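Local atomic coordinates of glycoside hydrolase (Streptococcus pneumoniae serotype 4, PDB entry 6ORH), a protein that probably acts as an alpha-L-fucosidase of glycoside hydrolase family 29, removing fucose from host-derived carbohydrate antigens. Residues A[167-172]-A[253-258]; A[199-202]-A[206-209]; A[208-213]-A[223-228]. The protein carries 2 engineered substitutions. All blocks are in the same frame, centred on the assembly; numbering follows the deposited sequence.

Contact 1 (A[167-172]-A[253-258]); sequences EVWMNG and IGEADV. Engineered in segment 167-172: N171 (natural residue Asp). With GAL (beta-D-galactopyranose), chain C; FUC (alpha-L-fucopyranose), chain B; FUC (alpha-L-fucopyranose), chain D.
E167 and E255 reach each other because both chains are extended, each with CG anti to its own backbone nitrogen (chi1 -174° and -170°). They come from opposite directions, and their carboxylates end up nearly coplanar. OE2 of E167 lies 2.5 Å from OE2 of E255. Two acid oxygens this close suggest that one of the groups holds a proton. Each acid also has a partner outside the two segments: K70 makes a salt bridge to E167 OE1, and Y18 OH hydrogen-bonds to E255 OE2. The other oxygen of E255 serves W169. NE1 of W169 donates to OE1 of E255 at 2.9 Å, with an angle of 144° at the hydrogen. The bond uses the syn lone pair of OE1 and lies close to the indole plane. Ring and carboxylate are nearly coplanar. The NE1 bond, with F202 stacked on the indole and F26 edge-to-face, probably helps fix the rotation of the ring.

Strands 167-169 and 253-258 are not neighbours in the sheet. Their axes come no closer than 12.6 Å, and the side chains meet in the interior of the TIM-type barrel of the fucosidase domain. Toward the glycan, W169 presents its far edge: CH2 is 3.7 Å from D257 OD2 and 3.5 Å from GAL C6. D257 OD2 accepts a hydrogen bond of 2.6 Å from GAL O6. At another hydroxyl of the same sugar, G172 N donates to GAL O4 at 3.0 Å. N171 is an engineered residue, Asp in the natural protein. Its ND2 donates almost straight to O5 of the chain B fucose at 2.8 Å, while its OD1 accepts a weak bond from GAL O4.

Contact 2 (A[199-202]-A[206-209]); sequences CLIF and GTSI
I201 and segment 206-209 meet through a small polar cluster. The carbonyl oxygen I201 O is gripped twice. I209 N donates to I201 O at 3.0 Å, and the hydroxyl T207 OG1 donates to I201 O at 2.9 Å. The two donors come from opposite faces of the carbonyl plane, 37° and 52° out of it. T207 OG1 also bonds to S203 OG. The amide I201 N is satisfied by a side chain: it donates to S208 OG at 3.1 Å. That hydroxyl is set between the backbone nitrogen and the carbonyl carbon of S208 (chi1 45°), a rotation that turns it toward strand 200-202. S208 OG in turn donates to a water, 2.7 Å away, and the water donates to C199 O at 2.8 Å. This chain of bonds links the residue before the strand, C199, to S208.

F202 and I209 form a single beta bridge, supported by a CA-H...O contact from F202 CA to I209 O of 3.6 Å. Apolar atoms close the rest. I209 splits its branches: CD1 lies 3.5 Å from L200 CB, and CG2 meets the edge of the F202 ring at CD2. I201 and T207 touch through their CG2 methyls.

The contact joins successive strands of the TIM-type barrel, 200-202 and 209-211, linked here by a short loop. Strand 167-169 pairs in parallel with 200-202. Helix 185-196 covers I201 and T207, while helix 13-21 packs on L200 and I209.

Contact 3 (A[208-213]-A[223-228]); sequences SIRWIG and LWQKVN. With GAL (beta-D-galactopyranose), chain C.
R210 reaches from barrel strand 209-211 to the 223-228 segment, which carries the short strand 226-227. In the mixed sheet of this TIM-type fold, strand 250-259 pairs with both, parallel to 209-211 and antiparallel to 226-227. R210 therefore reaches past 250-259, to V227 of strand 226-227 and to the loop before it, where its bond is to a backbone carbonyl.

The polar part centres on the guanidinium. NH2 of R210 donates to W224 O at 3.2 Å, with an angle of 136° at the hydrogen. The bond is bent, and the acceptor lies 31° out of the guanidinium plane. W224 O also takes a weak bond from K226 N, as the chain folds into an inverse gamma turn centred on Q225. Other partners complete the hold on R210: L241 O accepts from NE, and S252 OG bonds to NH1. Q225 OE1 lies 3.8 Å from R210 NH2 and accepts a hydrogen bond from G254 N. The amide and guanidinium planes are nearly perpendicular.

Apolar groups meet the arginine at one face and one edge. From CG to NE the R210 chain is extended, which carries its tip across to 223-228. CG1 of V227 covers one face of the guanidinium and also sits 3.8 Å from R210 CD. L223 CD1 comes to its edge, 3.3 Å from R210 NH2. The same methyl packs against I212 CD1 at 3.9 Å.

The sugar contact belongs to the next residue, W211. Its indole is stacked on the galactose, a CH-pi arrangement common in glycan pockets, and G213 N lies over the opposite face, toward its rim. GAL C5 sits over the centre of the ring, 3.5 Å from W211 CE2.

In the fold
All three contacts are buried and belong to the same barrel sheet. Contact 1 lies nearest the centre of the chain, and contacts 2 and 3 are nested within the loop it closes. Contact 1 pairs acids and an indole across the interior and runs on into the glycan pocket. Contact 2 is local and mostly backbone and hydroxyl chemistry. It alone has partly exposed touching residues, T207 and S208. Contact 3 relies on one arginine among apolar groups. Contacts 2 and 3 share S208 and I209. Strand 167-169 adjoins 200-202, whereas 250-259 adjoins both strands of contact 3. F202 packs on W211. Galactose touches W169, D257, F202 and W211, so all three contacts border the pocket.

Contact 1 (A[167-172]-A[253-258])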
ATOM      1  N   GLU A 167       9.259  23.622  15.226  1.00 11.65           N
ATOM      2  CA  GLU A 167       9.984  22.786  14.272  1.00 11.29           C
ATOM      3  C   GLU A 167      10.929  23.649  13.442  1.00 11.52           C
ATOM      4  O   GLU A 167      10.563  24.757  13.069  1.00 12.77           O
ATOM      5  CB  GLU A 167       8.982  22.088  13.349  1.00 11.55           C
ATOM      6  CG  GLU A 167       9.600  21.051  12.389  1.00 11.77           C
ATOM      7  CD  GLU A 167       8.570  20.086  11.815  1.00 12.13           C
ATOM      8  OE1 GLU A 167       7.476  19.933  12.414  1.00 12.24           O
ATOM      9  OE2 GLU A 167       8.847  19.454  10.771  1.00 12.03           O
ATOM     10  N   VAL A 168      12.142  23.128  13.197  1.00 10.40           N
ATOM     11  CA  VAL A 168      13.083  23.766  12.275  1.00 10.42           C
ATOM     12  C   VAL A 168      13.285  22.790  11.116  1.00 10.37           C
ATOM     13  O   VAL A 168      13.504  21.613  11.380  1.00 11.81           O
ATOM     14  CB  VAL A 168      14.416  24.081  12.988  1.00 10.47           C
ATOM     15  CG1 VAL A 168      15.472  24.550  11.983  1.00 11.88           C
ATOM     16  CG2 VAL A 168      14.218  25.138  14.086  1.00 11.70           C
ATOM     17  N   TRP A 169      13.225  23.291   9.867  1.00 10.54           N
ATOM     18  CA  TRP A 169      13.324  22.428   8.693  1.00 10.92           C
ATOM     19  C   TRP A 169      14.643  22.692   7.971  1.00 11.39           C
ATOM     20  O   TRP A 169      14.906  23.827   7.528  1.00 12.14           O
ATOM     21  CB  TRP A 169      12.136  22.732   7.751  1.00 12.05           C
ATOM     22  CG  TRP A 169      11.271  21.539   7.461  1.00 10.88           C
ATOM     23  CD1 TRP A 169      10.338  20.982   8.288  1.00 10.87           C
ATOM     24  CD2 TRP A 169      11.218  20.784   6.235  1.00 10.95           C
ATOM     25  NE1 TRP A 169       9.723  19.916   7.688  1.00 10.46           N
ATOM     26  CE2 TRP A 169      10.209  19.803   6.409  1.00 11.22           C
ATOM     27  CE3 TRP A 169      11.910  20.845   5.006  1.00 11.83           C
ATOM     28  CZ2 TRP A 169       9.877  18.882   5.419  1.00 11.71           C
ATOM     29  CZ3 TRP A 169      11.538  19.951   4.014  1.00 11.65           C
ATOM     30  CH2 TRP A 169      10.573  18.960   4.239  1.00 12.30           C
ATOM     31  N   MET A 170      15.453  21.620   7.830  1.00 11.22           N
ATOM     32  CA  MET A 170      16.716  21.670   7.092  1.00 11.71           C
ATOM     33  C   MET A 170      16.620  20.736   5.885  1.00 11.91           C
ATOM     34  O   MET A 170      16.932  19.542   5.952  1.00 13.98           O
ATOM     35  CB  MET A 170      17.847  21.200   8.018  1.00 11.54           C
ATOM     36  CG  MET A 170      17.962  22.102   9.229  1.00 13.08           C
ATOM     37  SD  MET A 170      19.245  21.493  10.315  1.00 13.57           S
ATOM     38  CE  MET A 170      19.199  22.717  11.628  1.00 13.37           C
ATOM     39  N   ASN A 171      16.145  21.285   4.770  1.00 12.56           N
ATOM     40  CA  ASN A 171      15.940  20.506   3.559  1.00 12.50           C
ATOM     41  C   ASN A 171      17.253  19.867   3.121  1.00 11.72           C
ATOM     42  O   ASN A 171      18.279  20.528   3.169  1.00 13.52           O
ATOM     43  CB  ASN A 171      15.408  21.447   2.464  1.00 12.42           C
ATOM     44  CG  ASN A 171      14.692  20.678   1.387  1.00 13.27           C
ATOM     45  OD1 ASN A 171      15.301  19.895   0.661  1.00 15.01           O
ATOM     46  ND2 ASN A 171      13.411  20.910   1.241  1.00 15.14           N
ATOM     47  N   GLY A 172      17.209  18.591   2.670  1.00 11.66           N
ATOM     48  CA  GLY A 172      18.448  17.939   2.249  1.00 11.32           C
ATOM     49  C   GLY A 172      18.778  18.130   0.756  1.00 12.93           C
ATOM     50  O   GLY A 172      19.844  17.680   0.326  1.00 14.26           O
ATOM     51  N   ILE A 253      10.076  10.616  13.912  1.00 10.44           N
ATOM     52  CA  ILE A 253       8.828  10.733  13.142  1.00 10.05           C
ATOM     53  C   ILE A 253       9.155  10.844  11.650  1.00 10.45           C
ATOM     54  O   ILE A 253       9.868  11.788  11.271  1.00  9.82           O
ATOM     55  CB  ILE A 253       8.080  11.984  13.609  1.00 10.61           C
ATOM     56  CG1 ILE A 253       7.638  11.841  15.072  1.00 11.52           C
ATOM     57  CG2 ILE A 253       6.901  12.308  12.689  1.00 10.45           C
ATOM     58  CD1 ILE A 253       7.091  13.122  15.654  1.00 12.24           C
ATOM     59  N   GLY A 254       8.584   9.942  10.836  1.00  9.59           N
ATOM     60  CA  GLY A 254       8.693  10.072   9.370  1.00 10.61           C
ATOM     61  C   GLY A 254       7.598  11.018   8.863  1.00 10.67           C
ATOM     62  O   GLY A 254       6.480  10.594   8.554  1.00 11.72           O
ATOM     63  N   GLU A 255       7.924  12.309   8.813  1.00 10.86           N
ATOM     64  CA  GLU A 255       6.940  13.338   8.463  1.00 11.56           C
ATOM     65  C   GLU A 255       6.562  13.208   6.985  1.00 11.99           C
ATOM     66  O   GLU A 255       7.429  13.137   6.121  1.00 12.14           O
ATOM     67  CB  GLU A 255       7.609  14.692   8.715  1.00 12.01           C
ATOM     68  CG  GLU A 255       6.661  15.870   8.635  1.00 11.31           C
ATOM     69  CD  GLU A 255       7.422  17.147   8.945  1.00 11.88           C
ATOM     70  OE1 GLU A 255       8.285  17.491   8.129  1.00 12.26           O
ATOM     71  OE2 GLU A 255       7.140  17.784   9.983  1.00 12.10           O
ATOM     72  N   ALA A 256       5.247  13.226   6.683  1.00 11.35           N
ATOM     73  CA  ALA A 256       4.784  13.040   5.306  1.00 11.32           C
ATOM     74  C   ALA A 256       4.422  14.391   4.702  1.00 11.25           C
ATOM     75  O   ALA A 256       3.306  14.855   4.919  1.00 13.15           O
ATOM     76  CB  ALA A 256       3.574  12.129   5.313  1.00 12.14           C
ATOM     77  N   ASP A 257       5.361  14.984   3.953  1.00 12.08           N
ATOM     78  CA  ASP A 257       5.131  16.287   3.345  1.00 12.55           C
ATOM     79  C   ASP A 257       4.633  16.114   1.921  1.00 13.36           C
ATOM     80  O   ASP A 257       5.122  15.271   1.177  1.00 13.45           O
ATOM     81  CB  ASP A 257       6.420  17.125   3.364  1.00 13.33           C
ATOM     82  CG  ASP A 257       7.601  16.513   2.608  1.00 14.92           C
ATOM     83  OD1 ASP A 257       7.814  15.264   2.701  1.00 15.12           O
ATOM     84  OD2 ASP A 257       8.311  17.260   1.921  1.00 14.88           O
ATOM     85  N   VAL A 258       3.701  16.984   1.517  1.00 12.78           N
ATOM     86  CA  VAL A 258       3.145  16.859   0.179  1.00 13.13           C
ATOM     87  C   VAL A 258       2.486  18.190  -0.123  1.00 13.08           C
ATOM     88  O   VAL A 258       1.913  18.801   0.785  1.00 13.36           O
ATOM     89  CB  VAL A 258       2.146  15.683   0.098  1.00 14.78           C
ATOM     90  CG1 VAL A 258       1.054  15.769   1.170  1.00 15.01           C
ATOM     91  CG2 VAL A 258       1.504  15.586  -1.292  1.00 14.98           C
TER
HETATM   92  C1  GAL C   2      14.123  15.969  -0.872  1.00 13.88           C
HETATM   93  C2  GAL C   2      15.459  15.825  -0.111  1.00 15.31           C
HETATM   94  C3  GAL C   2      15.220  15.409   1.348  1.00 14.61           C
HETATM   95  C4  GAL C   2      14.089  16.208   2.004  1.00 14.87           C
HETATM   96  C5  GAL C   2      12.866  16.141   1.079  1.00 13.95           C
HETATM   97  C6  GAL C   2      11.658  16.876   1.609  1.00 14.18           C
HETATM   98  O2  GAL C   2      16.254  14.812  -0.745  1.00 16.33           O
HETATM   99  O3  GAL C   2      16.459  15.517   2.105  1.00 15.60           O
HETATM  100  O4  GAL C   2      14.468  17.600   2.205  1.00 15.22           O
HETATM  101  O5  GAL C   2      13.226  16.814  -0.153  1.00 13.75           O
HETATM  102  O6  GAL C   2      10.509  16.556   0.778  1.00 15.70           O
HETATM  103  C1  FUC B   4      12.800  19.599  -1.855  1.00 13.43           C
HETATM  104  C2  FUC B   4      13.003  21.021  -2.350  1.00 13.78           C
HETATM  105  C3  FUC B   4      11.652  21.537  -2.834  1.00 13.44           C
HETATM  106  C4  FUC B   4      10.676  21.623  -1.657  1.00 13.31           C
HETATM  107  C5  FUC B   4      10.562  20.210  -1.034  1.00 12.79           C
HETATM  108  C6  FUC B   4       9.759  20.214   0.254  1.00 12.17           C
HETATM  109  O2  FUC B   4      13.936  20.961  -3.444  1.00 13.99           O
HETATM  110  O3  FUC B   4      11.835  22.835  -3.429  1.00 13.86           O
HETATM  111  O4  FUC B   4      11.170  22.611  -0.709  1.00 13.59           O
HETATM  112  O5  FUC B   4      11.891  19.619  -0.742  1.00 13.18           O
HETATM  113  C1  FUC D   3      17.650  15.123  -0.805  1.00 17.84           C
HETATM  114  C2  FUC D   3      18.393  13.772  -0.802  1.00 22.40           C
HETATM  115  C3  FUC D   3      18.149  13.072  -2.158  1.00 25.40           C
HETATM  116  C4  FUC D   3      18.600  13.937  -3.314  1.00 23.91           C
HETATM  117  C5  FUC D   3      17.817  15.240  -3.236  1.00 21.81           C
HETATM  118  C6  FUC D   3      18.192  16.252  -4.311  1.00 21.44           C
HETATM  119  O2  FUC D   3      17.905  13.009   0.272  1.00 21.56           O
HETATM  120  O3  FUC D   3      18.818  11.802  -2.256  1.00 33.53           O
HETATM  121  O4  FUC D   3      20.008  14.225  -3.236  1.00 24.79           O
HETATM  122  O5  FUC D   3      18.081  15.808  -1.959  1.00 19.00           O

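Contact 2 (A[199-202]-A[206-209])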
ATOM      1  N   CYS A 199      12.501  21.765  20.679  1.00 14.37           N
ATOM      2  CA  CYS A 199      12.021  22.065  19.327  1.00 13.09           C
ATOM      3  C   CYS A 199      12.398  20.926  18.370  1.00 13.17           C
ATOM      4  O   CYS A 199      13.561  20.515  18.324  1.00 13.49           O
ATOM      5  CB  CYS A 199      12.687  23.348  18.846  1.00 12.48           C
ATOM      6  SG  CYS A 199      12.124  23.891  17.208  1.00 14.61           S
ATOM      7  N   LEU A 200      11.424  20.427  17.582  1.00 11.80           N
ATOM      8  CA  LEU A 200      11.683  19.345  16.647  1.00 11.37           C
ATOM      9  C   LEU A 200      12.560  19.825  15.491  1.00 11.27           C
ATOM     10  O   LEU A 200      12.460  20.971  15.077  1.00 11.90           O
ATOM     11  CB  LEU A 200      10.335  18.863  16.098  1.00 11.99           C
ATOM     12  CG  LEU A 200       9.381  18.318  17.156  1.00 12.95           C
ATOM     13  CD1 LEU A 200       7.992  18.109  16.534  1.00 14.82           C
ATOM     14  CD2 LEU A 200       9.915  17.004  17.692  1.00 14.89           C
ATOM     15  N   ILE A 201      13.389  18.925  14.933  1.00 10.89           N
ATOM     16  CA  ILE A 201      14.207  19.300  13.778  1.00 11.35           C
ATOM     17  C   ILE A 201      14.045  18.251  12.678  1.00 10.78           C
ATOM     18  O   ILE A 201      14.241  17.045  12.913  1.00 11.05           O
ATOM     19  CB  ILE A 201      15.693  19.431  14.192  1.00 11.72           C
ATOM     20  CG1 ILE A 201      15.898  20.472  15.296  1.00 12.99           C
ATOM     21  CG2 ILE A 201      16.545  19.711  12.954  1.00 12.83           C
ATOM     22  CD1 ILE A 201      17.282  20.439  15.948  1.00 13.17           C
ATOM     23  N   PHE A 202      13.655  18.717  11.483  1.00 10.65           N
ATOM     24  CA  PHE A 202      13.675  17.899  10.271  1.00 11.01           C
ATOM     25  C   PHE A 202      15.031  18.105   9.598  1.00 11.15           C
ATOM     26  O   PHE A 202      15.417  19.239   9.344  1.00 10.93           O
ATOM     27  CB  PHE A 202      12.567  18.396   9.326  1.00 11.09           C
ATOM     28  CG  PHE A 202      12.507  17.659   8.012  1.00 11.64           C
ATOM     29  CD1 PHE A 202      13.422  17.947   7.008  1.00 11.73           C
ATOM     30  CD2 PHE A 202      11.531  16.707   7.773  1.00 13.21           C
ATOM     31  CE1 PHE A 202      13.356  17.287   5.790  1.00 11.99           C
ATOM     32  CE2 PHE A 202      11.463  16.034   6.556  1.00 12.03           C
ATOM     33  CZ  PHE A 202      12.392  16.311   5.571  1.00 12.15           C
ATOM     34  N   GLY A 206      20.399  12.441  12.322  1.00 13.34           N
ATOM     35  CA  GLY A 206      19.557  11.712  13.267  1.00 13.77           C
ATOM     36  C   GLY A 206      18.812  12.598  14.257  1.00 13.29           C
ATOM     37  O   GLY A 206      18.996  12.466  15.484  1.00 14.47           O
ATOM     38  N   THR A 207      17.946  13.469  13.708  1.00 12.15           N
ATOM     39  CA  THR A 207      17.151  14.392  14.512  1.00 11.66           C
ATOM     40  C   THR A 207      15.786  13.776  14.815  1.00 11.69           C
ATOM     41  O   THR A 207      15.524  12.616  14.513  1.00 12.28           O
ATOM     42  CB  THR A 207      17.086  15.757  13.816  1.00 12.11           C
ATOM     43  OG1 THR A 207      16.656  15.511  12.467  1.00 12.72           O
ATOM     44  CG2 THR A 207      18.431  16.449  13.800  1.00 12.80           C
ATOM     45  N   SER A 208      14.894  14.570  15.427  1.00 11.80           N
ATOM     46  CA  SER A 208      13.625  14.048  15.907  1.00 11.60           C
ATOM     47  C   SER A 208      12.631  13.798  14.782  1.00 10.81           C
ATOM     48  O   SER A 208      11.671  13.041  14.988  1.00 10.85           O
ATOM     49  CB  SER A 208      13.053  14.959  16.976  1.00 11.25           C
ATOM     50  OG  SER A 208      13.172  16.331  16.568  1.00 11.83           O
ATOM     51  N   ILE A 209      12.815  14.454  13.621  1.00 11.12           N
ATOM     52  CA  ILE A 209      11.974  14.246  12.444  1.00 11.57           C
ATOM     53  C   ILE A 209      12.847  13.819  11.260  1.00 11.25           C
ATOM     54  O   ILE A 209      13.883  14.422  11.039  1.00 11.51           O
ATOM     55  CB  ILE A 209      11.169  15.511  12.103  1.00 12.23           C
ATOM     56  CG1 ILE A 209      10.397  16.029  13.330  1.00 14.72           C
ATOM     57  CG2 ILE A 209      10.219  15.231  10.918  1.00 12.38           C
ATOM     58  CD1 ILE A 209       9.523  17.242  13.057  1.00 18.83           C
TER
HETATM   59  O   HOH W   1      14.236  17.772  18.654  1.00 18.39           O

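Contact 3 (A[208-213]-A[223-228])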
ATOM      1  N   SER A 208      14.894  14.570  15.427  1.00 11.80           N
ATOM      2  CA  SER A 208      13.625  14.048  15.907  1.00 11.60           C
ATOM      3  C   SER A 208      12.631  13.798  14.782  1.00 10.81           C
ATOM      4  O   SER A 208      11.671  13.041  14.988  1.00 10.85           O
ATOM      5  CB  SER A 208      13.053  14.959  16.976  1.00 11.25           C
ATOM      6  OG  SER A 208      13.172  16.331  16.568  1.00 11.83           O
ATOM      7  N   ILE A 209      12.815  14.454  13.621  1.00 11.12           N
ATOM      8  CA  ILE A 209      11.974  14.246  12.444  1.00 11.57           C
ATOM      9  C   ILE A 209      12.847  13.819  11.260  1.00 11.25           C
ATOM     10  O   ILE A 209      13.883  14.422  11.039  1.00 11.51           O
ATOM     11  CB  ILE A 209      11.169  15.511  12.103  1.00 12.23           C
ATOM     12  CG1 ILE A 209      10.397  16.029  13.330  1.00 14.72           C
ATOM     13  CG2 ILE A 209      10.219  15.231  10.918  1.00 12.38           C
ATOM     14  CD1 ILE A 209       9.523  17.242  13.057  1.00 18.83           C
ATOM     15  N   ARG A 210      12.406  12.804  10.496  1.00 10.48           N
ATOM     16  CA  ARG A 210      13.050  12.428   9.243  1.00 11.41           C
ATOM     17  C   ARG A 210      12.056  12.620   8.097  1.00 11.47           C
ATOM     18  O   ARG A 210      10.840  12.717   8.303  1.00 11.69           O
ATOM     19  CB  ARG A 210      13.480  10.944   9.280  1.00 10.89           C
ATOM     20  CG  ARG A 210      12.314   9.945   9.240  1.00 10.14           C
ATOM     21  CD  ARG A 210      12.891   8.531   9.185  1.00 10.35           C
ATOM     22  NE  ARG A 210      11.803   7.558   8.991  1.00 10.14           N
ATOM     23  CZ  ARG A 210      11.045   7.096   9.975  1.00 10.35           C
ATOM     24  NH1 ARG A 210      11.255   7.505  11.225  1.00 10.49           N
ATOM     25  NH2 ARG A 210      10.060   6.235   9.680  1.00 10.71           N
ATOM     26  N   TRP A 211      12.593  12.636   6.876  1.00 11.81           N
ATOM     27  CA  TRP A 211      11.744  12.584   5.708  1.00 12.94           C
ATOM     28  C   TRP A 211      11.150  11.185   5.549  1.00 13.61           C
ATOM     29  O   TRP A 211      11.839  10.214   5.842  1.00 13.49           O
ATOM     30  CB  TRP A 211      12.628  12.958   4.521  1.00 13.46           C
ATOM     31  CG  TRP A 211      11.800  13.130   3.288  1.00 13.19           C
ATOM     32  CD1 TRP A 211      10.543  13.649   3.177  1.00 14.84           C
ATOM     33  CD2 TRP A 211      12.207  12.748   1.970  1.00 15.47           C
ATOM     34  NE1 TRP A 211      10.130  13.617   1.871  1.00 16.03           N
ATOM     35  CE2 TRP A 211      11.132  13.073   1.109  1.00 14.24           C
ATOM     36  CE3 TRP A 211      13.368  12.184   1.438  1.00 15.02           C
ATOM     37  CZ2 TRP A 211      11.197  12.863  -0.274  1.00 17.26           C
ATOM     38  CZ3 TRP A 211      13.435  11.980   0.067  1.00 18.33           C
ATOM     39  CH2 TRP A 211      12.357  12.296  -0.762  1.00 17.59           C
ATOM     40  N   ILE A 212       9.881  11.090   5.102  1.00 13.44           N
ATOM     41  CA  ILE A 212       9.246   9.795   4.861  1.00 13.65           C
ATOM     42  C   ILE A 212       9.770   9.141   3.575  1.00 14.24           C
ATOM     43  O   ILE A 212       9.509   7.955   3.340  1.00 13.89           O
ATOM     44  CB  ILE A 212       7.710   9.906   4.845  1.00 12.52           C
ATOM     45  CG1 ILE A 212       7.010   8.548   4.998  1.00 13.40           C
ATOM     46  CG2 ILE A 212       7.230  10.610   3.574  1.00 14.59           C
ATOM     47  CD1 ILE A 212       7.203   7.901   6.385  1.00 15.47           C
ATOM     48  N   GLY A 213      10.494   9.890   2.733  1.00 13.64           N
ATOM     49  CA  GLY A 213      11.170   9.332   1.562  1.00 13.20           C
ATOM     50  C   GLY A 213      10.411   9.557   0.254  1.00 14.61           C
ATOM     51  O   GLY A 213      10.858   9.113  -0.818  1.00 15.29           O
ATOM     52  N   LEU A 223       5.171   1.053   9.373  1.00  9.96           N
ATOM     53  CA  LEU A 223       5.866   2.295   9.706  1.00  9.91           C
ATOM     54  C   LEU A 223       6.341   2.216  11.149  1.00 11.55           C
ATOM     55  O   LEU A 223       5.551   2.420  12.085  1.00 11.12           O
ATOM     56  CB  LEU A 223       5.001   3.551   9.476  1.00 10.59           C
ATOM     57  CG  LEU A 223       5.694   4.857   9.934  1.00 10.05           C
ATOM     58  CD1 LEU A 223       6.968   5.137   9.129  1.00 11.31           C
ATOM     59  CD2 LEU A 223       4.747   6.071   9.917  1.00 11.48           C
ATOM     60  N   TRP A 224       7.639   1.923  11.316  1.00 11.11           N
ATOM     61  CA  TRP A 224       8.307   2.064  12.604  1.00 10.50           C
ATOM     62  C   TRP A 224       8.785   3.507  12.746  1.00 10.53           C
ATOM     63  O   TRP A 224       9.508   4.018  11.867  1.00 10.83           O
ATOM     64  CB  TRP A 224       9.493   1.082  12.676  1.00 11.28           C
ATOM     65  CG  TRP A 224       9.051  -0.344  12.565  1.00 11.59           C
ATOM     66  CD1 TRP A 224       9.066  -1.185  11.478  1.00 11.74           C
ATOM     67  CD2 TRP A 224       8.508  -1.106  13.659  1.00 11.82           C
ATOM     68  NE1 TRP A 224       8.560  -2.426  11.818  1.00 11.84           N
ATOM     69  CE2 TRP A 224       8.224  -2.392  13.154  1.00 11.86           C
ATOM     70  CE3 TRP A 224       8.218  -0.783  15.002  1.00 12.31           C
ATOM     71  CZ2 TRP A 224       7.634  -3.379  13.950  1.00 12.26           C
ATOM     72  CZ3 TRP A 224       7.685  -1.779  15.808  1.00 11.52           C
ATOM     73  CH2 TRP A 224       7.416  -3.049  15.277  1.00 11.86           C
ATOM     74  N   GLN A 225       8.333   4.185  13.807  1.00 10.18           N
ATOM     75  CA  GLN A 225       8.749   5.568  14.040  1.00 10.16           C
ATOM     76  C   GLN A 225      10.062   5.564  14.819  1.00 10.72           C
ATOM     77  O   GLN A 225      10.141   6.059  15.946  1.00 11.41           O
ATOM     78  CB  GLN A 225       7.639   6.332  14.785  1.00 11.14           C
ATOM     79  CG  GLN A 225       6.382   6.501  13.946  1.00 11.32           C
ATOM     80  CD  GLN A 225       6.501   7.562  12.875  1.00 11.28           C
ATOM     81  OE1 GLN A 225       7.453   7.617  12.091  1.00 11.50           O
ATOM     82  NE2 GLN A 225       5.507   8.446  12.811  1.00 12.06           N
ATOM     83  N   LYS A 226      11.085   4.973  14.203  1.00 10.94           N
ATOM     84  CA  LYS A 226      12.403   4.822  14.830  1.00 10.66           C
ATOM     85  C   LYS A 226      13.383   4.440  13.719  1.00 10.73           C
ATOM     86  O   LYS A 226      12.993   3.759  12.761  1.00 10.99           O
ATOM     87  CB  LYS A 226      12.391   3.767  15.965  1.00 10.66           C
ATOM     88  CG  LYS A 226      11.840   2.386  15.623  1.00 10.82           C
ATOM     89  CD  LYS A 226      11.984   1.430  16.827  1.00 10.88           C
ATOM     90  CE  LYS A 226      11.403   0.050  16.564  1.00 11.31           C
ATOM     91  NZ  LYS A 226      11.622  -0.871  17.729  1.00 12.40           N
ATOM     92  N   VAL A 227      14.651   4.848  13.891  1.00 10.91           N
ATOM     93  CA  VAL A 227      15.722   4.560  12.934  1.00 11.22           C
ATOM     94  C   VAL A 227      17.031   4.514  13.706  1.00 11.02           C
ATOM     95  O   VAL A 227      17.086   4.921  14.845  1.00 12.24           O
ATOM     96  CB  VAL A 227      15.823   5.665  11.860  1.00 12.13           C
ATOM     97  CG1 VAL A 227      14.650   5.655  10.870  1.00 13.55           C
ATOM     98  CG2 VAL A 227      16.060   7.049  12.447  1.00 13.21           C
ATOM     99  N   ASN A 228      18.090   4.035  13.035  1.00 12.40           N
ATOM    100  CA  ASN A 228      19.457   4.181  13.486  1.00 13.66           C
ATOM    101  C   ASN A 228      20.067   5.351  12.713  1.00 12.96           C
ATOM    102  O   ASN A 228      20.049   5.325  11.483  1.00 13.73           O
ATOM    103  CB  ASN A 228      20.184   2.867  13.203  1.00 13.53           C
ATOM    104  CG  ASN A 228      21.597   2.897  13.741  1.00 16.58           C
ATOM    105  OD1 ASN A 228      22.236   3.949  13.747  1.00 16.05           O
ATOM    106  ND2 ASN A 228      22.084   1.748  14.207  1.00 16.70           N
TER
HETATM  107  C1  GAL C   2      14.123  15.969  -0.872  1.00 13.88           C
HETATM  108  C2  GAL C   2      15.459  15.825  -0.111  1.00 15.31           C
HETATM  109  C3  GAL C   2      15.220  15.409   1.348  1.00 14.61           C
HETATM  110  C4  GAL C   2      14.089  16.208   2.004  1.00 14.87           C
HETATM  111  C5  GAL C   2      12.866  16.141   1.079  1.00 13.95           C
HETATM  112  C6  GAL C   2      11.658  16.876   1.609  1.00 14.18           C
HETATM  113  O2  GAL C   2      16.254  14.812  -0.745  1.00 16.33           O
HETATM  114  O3  GAL C   2      16.459  15.517   2.105  1.00 15.60           O
HETATM  115  O4  GAL C   2      14.468  17.600   2.205  1.00 15.22           O
HETATM  116  O5  GAL C   2      13.226  16.814  -0.153  1.00 13.75           O
HETATM  117  O6  GAL C   2      10.509  16.556   0.778  1.00 15.70           O